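Local coordinates for GTP-binding nuclear protein GSP1 (PDB 4DJT) that binds GDP and magnesium as a Ran-family small GTPase and probably serves protein import into the nucleus and RNA export, at residues K13-G18 with I83-A88; A46-V51 with K62-D67. One frame throughout, in Å; residues are numbered along the deposited sequence.

Contact 1. Residues K13-G18 with I83-A88; sequences KICLIG and IGASGA
Lys13 NZ is gripped by two carbonyl oxygens at the end of helix 79-82. It donates to Ile83 O at 2.8 Å, with the ammonium tilted from the plane of that carbonyl, and it also bonds Tyr81 O, while Trp66 adds a cation-pi contact to the same lysine. The chain reaches there because CG lies anti to the backbone N (chi1 170°) and every later torsion is extended. On the way CG passes 3.9 Å from Ala85 CA. The backbone of Lys13 is held as well. Its carbonyl O takes Ser86 N at 2.8 Å. Its N donates to a water, which in turn donates to Gly84 O and bonds Ser86 OG, so one water bridges the two segments where the parallel pairing begins. Further on, Cys15 N bonds Gly87 O at 3.1 Å. Ile14 pairs with Gly87, which has no side chain, and Ile14 CD1 lies 3.9 Å from Gly87 CA. On the other face of the sheet, Cys15 SG touches Ala85 CB at 3.7 Å and Ile17 CD1 meets Ala88 CB at 3.9 Å. Ile17 leads into Gly18 of the P-loop. The contact starts the parallel pairing of strands 11-17 and 87-93 in the central sheet of the Ras-like fold. Helix 103-114 packs on Ala85 and Ala88 through Phe110, helix 79-82 packs on Cys15 and Ile17, and strand 60-68 flanks strand 11-17 on its other edge.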
ATOM      1  N   LYS A  13       1.922  -5.921   9.601  1.00 15.37           N
ATOM      2  CA  LYS A  13       0.815  -5.889   8.653  1.00 14.75           C
ATOM      3  C   LYS A  13       0.688  -4.504   8.055  1.00 14.56           C
ATOM      4  O   LYS A  13       0.625  -3.489   8.797  1.00 15.07           O
ATOM      5  CB  LYS A  13      -0.492  -6.243   9.315  1.00 15.61           C
ATOM      6  CG  LYS A  13      -1.712  -5.981   8.437  1.00 15.31           C
ATOM      7  CD  LYS A  13      -2.981  -6.346   9.150  1.00 16.16           C
ATOM      8  CE  LYS A  13      -4.223  -5.979   8.343  1.00 16.17           C
ATOM      9  NZ  LYS A  13      -5.463  -6.551   8.948  1.00 16.53           N
ATOM     10  N   ILE A  14       0.519  -4.447   6.736  1.00 12.86           N
ATOM     11  CA  ILE A  14       0.365  -3.160   6.057  1.00 12.57           C
ATOM     12  C   ILE A  14      -0.906  -3.244   5.214  1.00 12.52           C
ATOM     13  O   ILE A  14      -1.080  -4.213   4.464  1.00 11.84           O
ATOM     14  CB  ILE A  14       1.561  -2.840   5.113  1.00 12.33           C
ATOM     15  CG1 ILE A  14       2.903  -2.806   5.876  1.00 12.67           C
ATOM     16  CG2 ILE A  14       1.283  -1.571   4.305  1.00 12.27           C
ATOM     17  CD1 ILE A  14       3.004  -1.712   6.902  1.00 12.10           C
ATOM     18  N   CYS A  15      -1.748  -2.221   5.273  1.00 12.77           N
ATOM     19  CA  CYS A  15      -2.934  -2.141   4.408  1.00 13.19           C
ATOM     20  C   CYS A  15      -2.703  -1.273   3.202  1.00 13.70           C
ATOM     21  O   CYS A  15      -2.253  -0.123   3.335  1.00 13.23           O
ATOM     22  CB  CYS A  15      -4.137  -1.566   5.170  1.00 14.13           C
ATOM     23  SG  CYS A  15      -4.708  -2.661   6.501  1.00 15.41           S
ATOM     24  N   LEU A  16      -3.039  -1.796   2.025  1.00 13.20           N
ATOM     25  CA  LEU A  16      -3.150  -0.933   0.827  1.00 14.37           C
ATOM     26  C   LEU A  16      -4.531  -0.344   0.759  1.00 14.86           C
ATOM     27  O   LEU A  16      -5.525  -1.056   0.793  1.00 16.12           O
ATOM     28  CB  LEU A  16      -2.886  -1.715  -0.464  1.00 14.92           C
ATOM     29  CG  LEU A  16      -1.630  -2.520  -0.502  1.00 15.60           C
ATOM     30  CD1 LEU A  16      -1.495  -3.228  -1.875  1.00 15.20           C
ATOM     31  CD2 LEU A  16      -0.413  -1.650  -0.189  1.00 17.03           C
ATOM     32  N   ILE A  17      -4.589   0.956   0.615  1.00 14.79           N
ATOM     33  CA  ILE A  17      -5.851   1.656   0.534  1.00 15.66           C
ATOM     34  C   ILE A  17      -5.825   2.691  -0.568  1.00 15.84           C
ATOM     35  O   ILE A  17      -4.765   3.059  -1.075  1.00 15.41           O
ATOM     36  CB  ILE A  17      -6.199   2.308   1.871  1.00 15.54           C
ATOM     37  CG1 ILE A  17      -5.016   3.065   2.458  1.00 15.97           C
ATOM     38  CG2 ILE A  17      -6.639   1.231   2.835  1.00 16.64           C
ATOM     39  CD1 ILE A  17      -5.382   3.868   3.725  1.00 16.30           C
ATOM     40  N   GLY A  18      -7.023   3.128  -0.947  1.00 16.48           N
ATOM     41  CA  GLY A  18      -7.198   4.021  -2.066  1.00 16.96           C
ATOM     42  C   GLY A  18      -8.321   3.543  -2.964  1.00 17.07           C
ATOM     43  O   GLY A  18      -8.723   2.377  -2.916  1.00 17.47           O
ATOM     44  N   ILE A  83      -7.803  -3.907  11.066  1.00 21.27           N
ATOM     45  CA  ILE A  83      -7.383  -4.288  12.423  1.00 22.37           C
ATOM     46  C   ILE A  83      -6.014  -4.964  12.440  1.00 21.69           C
ATOM     47  O   ILE A  83      -5.730  -5.841  11.634  1.00 20.96           O
ATOM     48  CB  ILE A  83      -8.400  -5.234  13.092  1.00 25.04           C
ATOM     49  CG1 ILE A  83      -9.662  -4.456  13.465  1.00 25.96           C
ATOM     50  CG2 ILE A  83      -7.801  -5.863  14.361  1.00 25.70           C
ATOM     51  CD1 ILE A  83     -10.785  -5.315  14.056  1.00 27.51           C
ATOM     52  N   GLY A  84      -5.162  -4.535  13.352  1.00 21.25           N
ATOM     53  CA  GLY A  84      -3.848  -5.135  13.488  1.00 21.41           C
ATOM     54  C   GLY A  84      -2.777  -4.531  12.578  1.00 20.24           C
ATOM     55  O   GLY A  84      -1.610  -4.920  12.679  1.00 20.49           O
ATOM     56  N   ALA A  85      -3.164  -3.609  11.687  1.00 18.28           N
ATOM     57  CA  ALA A  85      -2.200  -2.951  10.777  1.00 17.15           C
ATOM     58  C   ALA A  85      -1.236  -2.089  11.554  1.00 17.11           C
ATOM     59  O   ALA A  85      -1.648  -1.364  12.477  1.00 17.29           O
ATOM     60  CB  ALA A  85      -2.892  -2.094   9.718  1.00 16.17           C
ATOM     61  N   SER A  86       0.029  -2.145  11.144  1.00 16.38           N
ATOM     62  CA  SER A  86       1.063  -1.258  11.650  1.00 16.65           C
ATOM     63  C   SER A  86       1.207  -0.022  10.784  1.00 15.79           C
ATOM     64  O   SER A  86       1.845   0.932  11.212  1.00 16.68           O
ATOM     65  CB  SER A  86       2.414  -1.977  11.720  1.00 17.58           C
ATOM     66  OG  SER A  86       2.450  -2.899  12.775  1.00 18.94           O
ATOM     67  N   GLY A  87       0.677  -0.055   9.551  1.00 14.44           N
ATOM     68  CA  GLY A  87       0.843   1.035   8.609  1.00 13.91           C
ATOM     69  C   GLY A  87      -0.044   0.854   7.417  1.00 13.53           C
ATOM     70  O   GLY A  87      -0.704  -0.187   7.296  1.00 13.96           O
ATOM     71  N   ALA A  88      -0.068   1.866   6.545  1.00 12.84           N
ATOM     72  CA  ALA A  88      -0.854   1.838   5.321  1.00 12.30           C
ATOM     73  C   ALA A  88      -0.057   2.491   4.207  1.00 12.19           C
ATOM     74  O   ALA A  88       0.773   3.408   4.447  1.00 12.09           O
ATOM     75  CB  ALA A  88      -2.202   2.544   5.505  1.00 12.66           C
TER
HETATM   76  O   HOH W   1       1.261  -5.230  12.315  1.00 21.09           O

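Contact 2. Residues A46-V51 with K62-D67; sequences AVNHPV and KFNVWD
Ala46 sets its CB 4.0 Å from Trp66 CE3, at an oblique approach to the indole. Val47 forms a hydrogen-bonded antiparallel pair with Asp67, bonded in both directions. Asn48 carries the polar side-chain contact. With chi1 at -178° the amide points away from its own backbone N and reaches across to Asn64 and Trp66. ND2 donates to Asn64 OD1 at 3.0 Å. The bond is straight at the hydrogen (164°) and lies close to the Asn48 amide plane, but it comes in above the carbonyl plane of Asn64, and the two amides are turned 66° apart. Asn48 OD1 lies 3.1 Å from Trp66 CD1, oblique to the ring. His49 is on the opposite face. Its backbone pairs with Val65, and its ring turns an edge to Asp67 CB, 4.1 Å from CD2. Val47 CG1 lies above one face of the His49 ring, offset toward its rim. Tyr194 OH bonds both His49 NE2 and Asp67 OD2 and so links the two side chains, while Lys38 NZ bonds His49 ND1. Asp67 OD2 also bonds Thr25 OG1, near the magnesium ion. Pro50 lays CB 3.7 Å from Asn64 OD1. Val51 closes the segment: its CG1 touches two side chains of the other strand, Phe63 CB at 3.8 Å and Val65 CG2 at 4.0 Å. These strands form the beta hairpin 46-54 and 60-68. Helix 24-28 packs on His49, Val65 and Asp67, helix 164-174 packs on Phe63 and Val65, and strand 11-17 runs beside strand 60-68.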
ATOM      1  N   ALA A  46      -9.853 -10.187   1.148  1.00 17.31           N
ATOM      2  CA  ALA A  46      -8.500  -9.693   1.044  1.00 15.96           C
ATOM      3  C   ALA A  46      -7.505 -10.801   0.832  1.00 14.99           C
ATOM      4  O   ALA A  46      -7.706 -11.928   1.264  1.00 15.45           O
ATOM      5  CB  ALA A  46      -8.134  -8.901   2.291  1.00 16.09           C
ATOM      6  N   VAL A  47      -6.446 -10.459   0.105  1.00 14.09           N
ATOM      7  CA  VAL A  47      -5.293 -11.297  -0.071  1.00 13.55           C
ATOM      8  C   VAL A  47      -4.130 -10.702   0.712  1.00 13.16           C
ATOM      9  O   VAL A  47      -3.836  -9.509   0.594  1.00 12.90           O
ATOM     10  CB  VAL A  47      -4.894 -11.363  -1.572  1.00 13.35           C
ATOM     11  CG1 VAL A  47      -3.532 -12.034  -1.764  1.00 13.45           C
ATOM     12  CG2 VAL A  47      -5.981 -12.078  -2.368  1.00 13.91           C
ATOM     13  N   ASN A  48      -3.457 -11.534   1.494  1.00 13.12           N
ATOM     14  CA  ASN A  48      -2.167 -11.145   2.069  1.00 12.85           C
ATOM     15  C   ASN A  48      -1.010 -11.512   1.172  1.00 12.40           C
ATOM     16  O   ASN A  48      -0.873 -12.669   0.792  1.00 12.98           O
ATOM     17  CB  ASN A  48      -1.904 -11.795   3.417  1.00 13.26           C
ATOM     18  CG  ASN A  48      -0.582 -11.340   4.000  1.00 13.27           C
ATOM     19  OD1 ASN A  48      -0.415 -10.170   4.218  1.00 12.82           O
ATOM     20  ND2 ASN A  48       0.357 -12.264   4.231  1.00 13.62           N
ATOM     21  N   HIS A  49      -0.144 -10.531   0.906  1.00 12.16           N
ATOM     22  CA  HIS A  49       1.105 -10.706   0.125  1.00 12.64           C
ATOM     23  C   HIS A  49       2.304 -10.539   1.018  1.00 12.67           C
ATOM     24  O   HIS A  49       2.648  -9.422   1.378  1.00 12.65           O
ATOM     25  CB  HIS A  49       1.172  -9.643  -0.980  1.00 12.46           C
ATOM     26  CG  HIS A  49       0.089  -9.748  -2.010  1.00 12.71           C
ATOM     27  ND1 HIS A  49       0.199 -10.538  -3.096  1.00 13.45           N
ATOM     28  CD2 HIS A  49      -1.134  -9.082  -2.131  1.00 12.28           C
ATOM     29  CE1 HIS A  49      -0.906 -10.389  -3.867  1.00 12.76           C
ATOM     30  NE2 HIS A  49      -1.713  -9.503  -3.274  1.00 12.67           N
ATOM     31  N   PRO A  50       2.936 -11.638   1.424  1.00 13.40           N
ATOM     32  CA  PRO A  50       4.182 -11.479   2.199  1.00 14.02           C
ATOM     33  C   PRO A  50       5.333 -11.044   1.321  1.00 13.83           C
ATOM     34  O   PRO A  50       5.580 -11.652   0.273  1.00 13.62           O
ATOM     35  CB  PRO A  50       4.463 -12.858   2.758  1.00 14.95           C
ATOM     36  CG  PRO A  50       3.367 -13.736   2.317  1.00 14.91           C
ATOM     37  CD  PRO A  50       2.402 -13.017   1.464  1.00 13.76           C
ATOM     38  N   VAL A  51       6.027  -9.996   1.759  1.00 14.90           N
ATOM     39  CA  VAL A  51       7.287  -9.564   1.123  1.00 15.27           C
ATOM     40  C   VAL A  51       8.375  -9.357   2.212  1.00 16.17           C
ATOM     41  O   VAL A  51       8.194  -8.582   3.169  1.00 17.17           O
ATOM     42  CB  VAL A  51       7.109  -8.324   0.222  1.00 15.50           C
ATOM     43  CG1 VAL A  51       6.551  -7.120   1.002  1.00 14.81           C
ATOM     44  CG2 VAL A  51       8.422  -7.972  -0.461  1.00 15.84           C
ATOM     45  N   LYS A  62       9.667  -8.605   7.391  1.00 18.60           N
ATOM     46  CA  LYS A  62       8.564  -9.134   6.579  1.00 18.82           C
ATOM     47  C   LYS A  62       7.359  -8.232   6.702  1.00 17.01           C
ATOM     48  O   LYS A  62       6.898  -7.913   7.831  1.00 17.22           O
ATOM     49  CB  LYS A  62       8.176 -10.578   6.972  1.00 20.21           C
ATOM     50  CG  LYS A  62       6.959 -11.089   6.174  1.00 21.11           C
ATOM     51  CD  LYS A  62       6.546 -12.507   6.567  1.00 23.23           C
ATOM     52  CE  LYS A  62       7.482 -13.520   5.998  1.00 24.04           C
ATOM     53  NZ  LYS A  62       7.207 -14.845   6.611  1.00 25.75           N
ATOM     54  N   PHE A  63       6.854  -7.799   5.549  1.00 15.44           N
ATOM     55  CA  PHE A  63       5.597  -7.071   5.488  1.00 14.16           C
ATOM     56  C   PHE A  63       4.500  -8.022   4.981  1.00 14.59           C
ATOM     57  O   PHE A  63       4.626  -8.643   3.926  1.00 14.72           O
ATOM     58  CB  PHE A  63       5.738  -5.874   4.542  1.00 13.57           C
ATOM     59  CG  PHE A  63       6.780  -4.876   4.987  1.00 13.00           C
ATOM     60  CD1 PHE A  63       6.476  -3.929   5.948  1.00 13.33           C
ATOM     61  CD2 PHE A  63       8.042  -4.872   4.429  1.00 13.34           C
ATOM     62  CE1 PHE A  63       7.410  -2.962   6.343  1.00 13.23           C
ATOM     63  CE2 PHE A  63       8.985  -3.929   4.804  1.00 13.11           C
ATOM     64  CZ  PHE A  63       8.685  -2.978   5.770  1.00 13.04           C
ATOM     65  N   ASN A  64       3.410  -8.100   5.726  1.00 14.40           N
ATOM     66  CA  ASN A  64       2.243  -8.827   5.273  1.00 13.99           C
ATOM     67  C   ASN A  64       1.291  -7.809   4.744  1.00 13.06           C
ATOM     68  O   ASN A  64       0.618  -7.097   5.523  1.00 12.66           O
ATOM     69  CB  ASN A  64       1.640  -9.616   6.450  1.00 14.79           C
ATOM     70  CG  ASN A  64       2.428 -10.870   6.760  1.00 15.41           C
ATOM     71  OD1 ASN A  64       2.839 -11.620   5.848  1.00 14.94           O
ATOM     72  ND2 ASN A  64       2.644 -11.126   8.060  1.00 15.61           N
ATOM     73  N   VAL A  65       1.307  -7.642   3.416  1.00 12.80           N
ATOM     74  CA  VAL A  65       0.644  -6.536   2.778  1.00 12.12           C
ATOM     75  C   VAL A  65      -0.740  -6.993   2.283  1.00 12.21           C
ATOM     76  O   VAL A  65      -0.844  -7.901   1.485  1.00 11.90           O
ATOM     77  CB  VAL A  65       1.491  -5.962   1.595  1.00 12.23           C
ATOM     78  CG1 VAL A  65       0.839  -4.682   1.070  1.00 11.89           C
ATOM     79  CG2 VAL A  65       2.914  -5.720   2.036  1.00 12.09           C
ATOM     80  N   TRP A  66      -1.805  -6.412   2.850  1.00 12.42           N
ATOM     81  CA  TRP A  66      -3.182  -6.768   2.484  1.00 12.67           C
ATOM     82  C   TRP A  66      -3.671  -5.964   1.351  1.00 12.57           C
ATOM     83  O   TRP A  66      -3.492  -4.738   1.325  1.00 13.02           O
ATOM     84  CB  TRP A  66      -4.114  -6.568   3.668  1.00 13.32           C
ATOM     85  CG  TRP A  66      -3.949  -7.629   4.704  1.00 13.94           C
ATOM     86  CD1 TRP A  66      -2.786  -8.289   5.061  1.00 14.24           C
ATOM     87  CD2 TRP A  66      -4.983  -8.190   5.559  1.00 14.71           C
ATOM     88  NE1 TRP A  66      -3.047  -9.220   6.024  1.00 14.69           N
ATOM     89  CE2 TRP A  66      -4.336  -9.183   6.384  1.00 14.89           C
ATOM     90  CE3 TRP A  66      -6.348  -7.951   5.725  1.00 15.01           C
ATOM     91  CZ2 TRP A  66      -5.035  -9.925   7.327  1.00 15.46           C
ATOM     92  CZ3 TRP A  66      -7.039  -8.690   6.676  1.00 15.56           C
ATOM     93  CH2 TRP A  66      -6.399  -9.652   7.464  1.00 15.64           C
ATOM     94  N   ASP A  67      -4.295  -6.633   0.398  1.00 12.44           N
ATOM     95  CA  ASP A  67      -4.913  -5.972  -0.770  1.00 12.61           C
ATOM     96  C   ASP A  67      -6.337  -6.422  -0.809  1.00 12.99           C
ATOM     97  O   ASP A  67      -6.625  -7.560  -0.438  1.00 14.44           O
ATOM     98  CB  ASP A  67      -4.218  -6.422  -2.063  1.00 12.64           C
ATOM     99  CG  ASP A  67      -4.725  -5.705  -3.306  1.00 12.61           C
ATOM    100  OD1 ASP A  67      -5.152  -4.556  -3.171  1.00 12.57           O
ATOM    101  OD2 ASP A  67      -4.606  -6.284  -4.448  1.00 12.73           O
TER

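In the fold
From the N terminus the chain first lays down strand 11-17, which leads into the P-loop. After helix 24-28 it runs through the predicted first switch region to strand 46-54, then turns back as strand 60-68. Contact 2 closes this short hairpin. The chain goes on through the predicted second switch region, which includes helix 79-82, and contact 1 closes the much longer loop when strand 87-93 joins strand 11-17. Contact 2 is therefore nested inside contact 1. The two meet directly where strand 60-68 lies against one edge of strand 11-17; strand 87-93 lies along the other edge. Together they join four neighbouring strands of one sheet.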